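Local coordinates for protein beta-L-arabinobiosidase (Bacteroides thetaiotaomicron, PDB 5MQR) that probably acts as a glycoside hydrolase in the breakdown of plant pectin by a gut bacterium, releasing arabinose-containing sugars, at residues L707-I712 with H733-G738; T686-G691 with D703-I708. All coordinates share one frame; numbering follows the deposited sequence.

Contact 1 of 2, residues L707-I712 with H733-G738; sequences LIACAI and HTWYRG
W735, on helix 726-737, drives its indole into the loop 707-712, where L707, I708, A709 and I712 all meet it; no hydrogen bond joins the two segments. The clearest single interaction is a CH-pi contact. I712 CD1 stands 3.3 Å from the centroid of the five-membered ring of W735 and only 15° off the ring normal, squarely over one face. An extended second torsion (chi2 170°) carries the methyl there, while CG1 follows at the pyrrole side, 3.5 Å from W735 NE1.

Apolar contacts gather round the six-membered ring. L707 CB comes within 3.5 Å of W735 CH2, and A709 CB lies 3.8 Å from the same atom. Farther out, L707 CD1 meets T734 CG2 at 3.8 Å, the two side chains crossing at about a right angle. The loop backbone also takes part: A709 N approaches W735 CH2 obliquely at 3.4 Å, and I708 CA borders the ring edge in its plane. With the indole of W735 cut back to an alanine, I712 CD1 is likely to lose the face it rests on, and L707 and A709 their shared apolar partner.

The loop ends in a type I turn from A709 to I712, with A711 at the N-cap position of helix 712-719. The contact thus wedges helix 726-737 against the start of its predecessor, inside a helical module consistent with the MGH1-like glycoside hydrolase family. F949 of helix 948-964 packs on C710 and A711, and helix 768-788 lies against Y736.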
loop_
_atom_site.group_PDB
_atom_site.type_symbol
_atom_site.label_atom_id
_atom_site.label_comp_id
_atom_site.label_asym_id
_atom_site.label_seq_id
_atom_site.Cartn_x
_atom_site.Cartn_y
_atom_site.Cartn_z
ATOM N N LEU A 707 39.999 12.266 14.365
ATOM C CA LEU A 707 39.230 12.912 13.309
ATOM C C LEU A 707 40.102 13.272 12.112
ATOM O O LEU A 707 41.185 13.826 12.266
ATOM C CB LEU A 707 38.532 14.151 13.850
ATOM C CG LEU A 707 37.478 13.890 14.931
ATOM C CD1 LEU A 707 36.997 15.211 15.524
ATOM C CD2 LEU A 707 36.309 13.091 14.372
ATOM N N ILE A 708 39.616 12.925 10.928
ATOM C CA ILE A 708 40.250 13.254 9.669
ATOM C C ILE A 708 39.226 14.006 8.789
ATOM O O ILE A 708 38.108 13.538 8.589
ATOM C CB ILE A 708 40.719 11.966 8.984
ATOM C CG1 ILE A 708 41.808 11.291 9.819
ATOM C CG2 ILE A 708 41.208 12.247 7.569
ATOM C CD1 ILE A 708 42.099 9.860 9.435
ATOM N N ALA A 709 39.631 15.153 8.244
ATOM C CA ALA A 709 38.704 16.074 7.568
ATOM C C ALA A 709 38.376 15.771 6.116
ATOM O O ALA A 709 37.488 16.390 5.537
ATOM C CB ALA A 709 39.247 17.483 7.638
ATOM N N CYS A 710 39.136 14.874 5.523
ATOM C CA CYS A 710 39.094 14.624 4.084
ATOM C C CYS A 710 37.688 14.418 3.526
ATOM O O CYS A 710 37.322 15.067 2.539
ATOM C CB CYS A 710 39.968 13.400 3.760
ATOM S SG CYS A 710 39.905 12.956 2.026
ATOM N N ALA A 711 36.914 13.546 4.181
ATOM C CA ALA A 711 35.580 13.125 3.702
ATOM C C ALA A 711 34.368 13.711 4.467
ATOM O O ALA A 711 33.259 13.162 4.394
ATOM C CB ALA A 711 35.503 11.596 3.701
ATOM N N ILE A 712 34.550 14.830 5.164
ATOM C CA ILE A 712 33.438 15.443 5.919
ATOM C C ILE A 712 32.212 15.691 5.036
ATOM O O ILE A 712 31.083 15.456 5.466
ATOM C CB ILE A 712 33.841 16.759 6.625
ATOM C CG1 ILE A 712 34.926 16.489 7.690
ATOM C CG2 ILE A 712 32.614 17.371 7.290
ATOM C CD1 ILE A 712 35.549 17.731 8.269
ATOM N N HIS A 733 29.267 20.316 14.971
ATOM C CA HIS A 733 29.754 21.259 15.989
ATOM C C HIS A 733 31.134 20.859 16.512
ATOM O O HIS A 733 31.951 21.713 16.777
ATOM C CB HIS A 733 28.753 21.455 17.130
ATOM C CG HIS A 733 27.528 22.232 16.732
ATOM N ND1 HIS A 733 26.369 22.241 17.486
ATOM C CD2 HIS A 733 27.270 22.994 15.640
ATOM C CE1 HIS A 733 25.456 22.981 16.880
ATOM N NE2 HIS A 733 25.980 23.453 15.763
ATOM N N THR A 734 31.407 19.561 16.593
ATOM C CA THR A 734 32.715 19.071 17.014
ATOM C C THR A 734 33.838 19.549 16.064
ATOM O O THR A 734 34.877 20.011 16.531
ATOM C CB THR A 734 32.688 17.540 17.111
ATOM O OG1 THR A 734 31.846 17.150 18.205
ATOM C CG2 THR A 734 34.072 16.972 17.302
ATOM N N TRP A 735 33.611 19.446 14.749
ATOM C CA TRP A 735 34.567 19.955 13.763
ATOM C C TRP A 735 34.794 21.453 13.905
ATOM O O TRP A 735 35.945 21.892 13.833
ATOM C CB TRP A 735 34.164 19.636 12.308
ATOM C CG TRP A 735 34.570 18.298 11.850
ATOM C CD1 TRP A 735 33.748 17.258 11.545
ATOM C CD2 TRP A 735 35.906 17.826 11.656
ATOM N NE1 TRP A 735 34.484 16.168 11.166
ATOM C CE2 TRP A 735 35.817 16.484 11.242
ATOM C CE3 TRP A 735 37.164 18.405 11.790
ATOM C CZ2 TRP A 735 36.946 15.718 10.945
ATOM C CZ3 TRP A 735 38.284 17.640 11.509
ATOM C CH2 TRP A 735 38.164 16.321 11.074
ATOM N N TYR A 736 33.727 22.225 14.111
ATOM C CA TYR A 736 33.833 23.700 14.035
ATOM C C TYR A 736 34.049 24.403 15.375
ATOM O O TYR A 736 34.529 25.540 15.405
ATOM C CB TYR A 736 32.628 24.296 13.305
ATOM C CG TYR A 736 32.658 24.002 11.825
ATOM C CD1 TYR A 736 32.080 22.846 11.308
ATOM C CD2 TYR A 736 33.280 24.876 10.932
ATOM C CE1 TYR A 736 32.117 22.565 9.943
ATOM C CE2 TYR A 736 33.327 24.601 9.571
ATOM C CZ TYR A 736 32.734 23.452 9.078
ATOM O OH TYR A 736 32.774 23.177 7.742
ATOM N N ARG A 737 33.682 23.744 16.471
ATOM C CA ARG A 737 33.777 24.341 17.800
ATOM C C ARG A 737 34.437 23.441 18.833
ATOM O O ARG A 737 34.497 23.792 20.000
ATOM C CB ARG A 737 32.375 24.720 18.267
ATOM C CG ARG A 737 31.741 25.787 17.390
ATOM C CD ARG A 737 30.242 25.728 17.434
ATOM N NE ARG A 737 29.657 26.605 16.424
ATOM C CZ ARG A 737 28.365 26.917 16.339
ATOM N NH1 ARG A 737 27.487 26.415 17.194
ATOM N NH2 ARG A 737 27.953 27.744 15.385
ATOM N N GLY A 738 34.975 22.306 18.413
ATOM C CA GLY A 738 35.435 21.312 19.366
ATOM C C GLY A 738 36.872 21.464 19.798
ATOM O O GLY A 738 37.361 20.614 20.512
#

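Contact 2 of 2, residues T686-G691 with D703-I708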
loop_
_atom_site.group_PDB
_atom_site.type_symbol
_atom_site.label_atom_id
_atom_site.label_comp_id
_atom_site.label_asym_id
_atom_site.label_seq_id
_atom_site.Cartn_x
_atom_site.Cartn_y
_atom_site.Cartn_z
ATOM N N THR A 686 33.133 11.937 22.366
ATOM C CA THR A 686 34.287 12.787 22.701
ATOM C C THR A 686 33.893 13.716 23.831
ATOM O O THR A 686 32.720 13.913 24.068
ATOM C CB THR A 686 34.820 13.629 21.503
ATOM O OG1 THR A 686 34.154 14.901 21.419
ATOM C CG2 THR A 686 34.698 12.893 20.174
ATOM N N PRO A 687 34.862 14.321 24.525
ATOM C CA PRO A 687 34.451 15.260 25.592
ATOM C C PRO A 687 33.624 16.472 25.121
ATOM O O PRO A 687 32.955 17.077 25.952
ATOM C CB PRO A 687 35.778 15.707 26.228
ATOM C CG PRO A 687 36.796 14.677 25.804
ATOM C CD PRO A 687 36.318 14.118 24.485
ATOM N N VAL A 688 33.639 16.799 23.823
ATOM C CA VAL A 688 32.792 17.877 23.294
ATOM C C VAL A 688 31.543 17.413 22.533
ATOM O O VAL A 688 30.892 18.202 21.868
ATOM C CB VAL A 688 33.616 18.842 22.428
ATOM C CG1 VAL A 688 34.687 19.491 23.298
ATOM C CG2 VAL A 688 34.223 18.136 21.207
ATOM N N GLY A 689 31.184 16.145 22.663
ATOM C CA GLY A 689 30.056 15.575 21.937
ATOM C C GLY A 689 30.525 14.625 20.848
ATOM O O GLY A 689 31.712 14.355 20.704
ATOM N N TYR A 690 29.567 14.119 20.081
ATOM C CA TYR A 690 29.852 13.122 19.069
ATOM C C TYR A 690 30.749 13.655 17.965
ATOM O O TYR A 690 30.623 14.813 17.560
ATOM C CB TYR A 690 28.569 12.579 18.447
ATOM C CG TYR A 690 27.638 11.806 19.375
ATOM C CD1 TYR A 690 28.031 10.582 19.943
ATOM C CD2 TYR A 690 26.339 12.252 19.621
ATOM C CE1 TYR A 690 27.161 9.840 20.732
ATOM C CE2 TYR A 690 25.470 11.526 20.442
ATOM C CZ TYR A 690 25.893 10.323 20.990
ATOM O OH TYR A 690 25.046 9.601 21.790
ATOM N N GLY A 691 31.671 12.790 17.536
ATOM C CA GLY A 691 32.518 12.998 16.377
ATOM C C GLY A 691 32.217 11.903 15.376
ATOM O O GLY A 691 31.555 10.918 15.735
ATOM N N ASP A 703 43.410 14.506 13.679
ATOM C CA ASP A 703 43.268 15.557 14.679
ATOM C C ASP A 703 42.858 14.866 15.986
ATOM O O ASP A 703 42.966 13.635 16.095
ATOM C CB ASP A 703 42.219 16.585 14.211
ATOM C CG ASP A 703 42.491 17.985 14.716
ATOM O OD1 ASP A 703 42.837 18.149 15.915
ATOM O OD2 ASP A 703 42.341 18.924 13.903
ATOM N N LYS A 704 42.378 15.637 16.964
ATOM C CA LYS A 704 41.860 15.078 18.225
ATOM C C LYS A 704 40.768 14.044 17.926
ATOM O O LYS A 704 40.070 14.131 16.894
ATOM C CB LYS A 704 41.302 16.185 19.131
ATOM C CG LYS A 704 42.299 17.292 19.533
ATOM C CD LYS A 704 41.849 18.100 20.763
ATOM C CE LYS A 704 40.726 19.082 20.438
ATOM N NZ LYS A 704 39.722 19.313 21.545
ATOM N N TYR A 705 40.661 13.047 18.801
ATOM C CA TYR A 705 39.639 12.000 18.698
ATOM C C TYR A 705 39.670 11.209 17.368
ATOM O O TYR A 705 38.642 10.728 16.889
ATOM C CB TYR A 705 38.251 12.606 18.965
ATOM C CG TYR A 705 38.302 13.699 19.992
ATOM C CD1 TYR A 705 38.931 13.488 21.231
ATOM C CD2 TYR A 705 37.784 14.974 19.725
ATOM C CE1 TYR A 705 39.038 14.507 22.175
ATOM C CE2 TYR A 705 37.864 15.993 20.675
ATOM C CZ TYR A 705 38.495 15.762 21.892
ATOM O OH TYR A 705 38.588 16.768 22.812
ATOM N N ASN A 706 40.862 11.067 16.795
ATOM C CA ASN A 706 41.071 10.374 15.525
ATOM C C ASN A 706 40.303 10.976 14.302
ATOM O O ASN A 706 40.039 10.293 13.309
ATOM C CB ASN A 706 40.788 8.869 15.704
ATOM C CG ASN A 706 41.470 8.020 14.671
ATOM O OD1 ASN A 706 42.618 8.279 14.289
ATOM N ND2 ASN A 706 40.765 6.992 14.194
ATOM N N LEU A 707 39.999 12.266 14.365
ATOM C CA LEU A 707 39.230 12.912 13.309
ATOM C C LEU A 707 40.102 13.272 12.112
ATOM O O LEU A 707 41.185 13.826 12.266
ATOM C CB LEU A 707 38.532 14.151 13.850
ATOM C CG LEU A 707 37.478 13.890 14.931
ATOM C CD1 LEU A 707 36.997 15.211 15.524
ATOM C CD2 LEU A 707 36.309 13.091 14.372
ATOM N N ILE A 708 39.616 12.925 10.928
ATOM C CA ILE A 708 40.250 13.254 9.669
ATOM C C ILE A 708 39.226 14.006 8.789
ATOM O O ILE A 708 38.108 13.538 8.589
ATOM C CB ILE A 708 40.719 11.966 8.984
ATOM C CG1 ILE A 708 41.808 11.291 9.819
ATOM C CG2 ILE A 708 41.208 12.247 7.569
ATOM C CD1 ILE A 708 42.099 9.860 9.435
#
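T686 and P687 meet Y705 in an apolar loop-to-loop contact, partly buried, between the turn that precedes strand 691-692 and the loop leading toward helix 712-719. The ring of Y705 is its centre. T686 CB forms a CH-pi contact 3.8 Å from the ring centroid, 15° off the normal, while K704 CB covers the opposite face, so the ring is sandwiched between a residue of the other loop and its own neighbour. T686 CG2 reaches Y705 CG at 3.7 Å, and P687 CD approaches Y705 CE1 obliquely at 3.6 Å. At the far end of the ring, K704 NZ donates to Y705 OH over 3.1 Å.

The threonine is itself held in place within its turn. With OG1 set between the backbone N and the carbonyl carbon (chi1 89°), it accepts from V688 N at 3.1 Å, an ST turn, and donates to G689 O at 2.6 Å in the carbonyl plane. These two bonds of OG1 fix the rotation of the side chain, so that CB and CG2 lie against Y705 with OG1 near its CE2 and CD2.

A second, looser touch joins G691 CA to L707 CD2 at 4.3 Å; a beta carbon on G691 would sit tightly against that methyl. G691 pairs by backbone hydrogen bonds with K684 of strand 683-684, and V688 rests on T734 of helix 726-737, which backs the two loops.

From the N-terminal side the chain runs through 686-691, then 703-708, on through 707-712 and finally 733-738. Contact 2 closes a loop of 11 residues that begins with the last residue of strand 691-692, and contact 1 closes one of 20 residues, mostly helical. The two loops neither nest nor cross: they follow one another and share L707 and I708, the residues where one ends and the other begins. Their centres lie 8 Å apart, and polar links cross between them, from T734 OG1 to Y690 O and from K704 NZ to G738 O. Together they tie the 683-692 region and the start of helix 712-719 to helix 726-737.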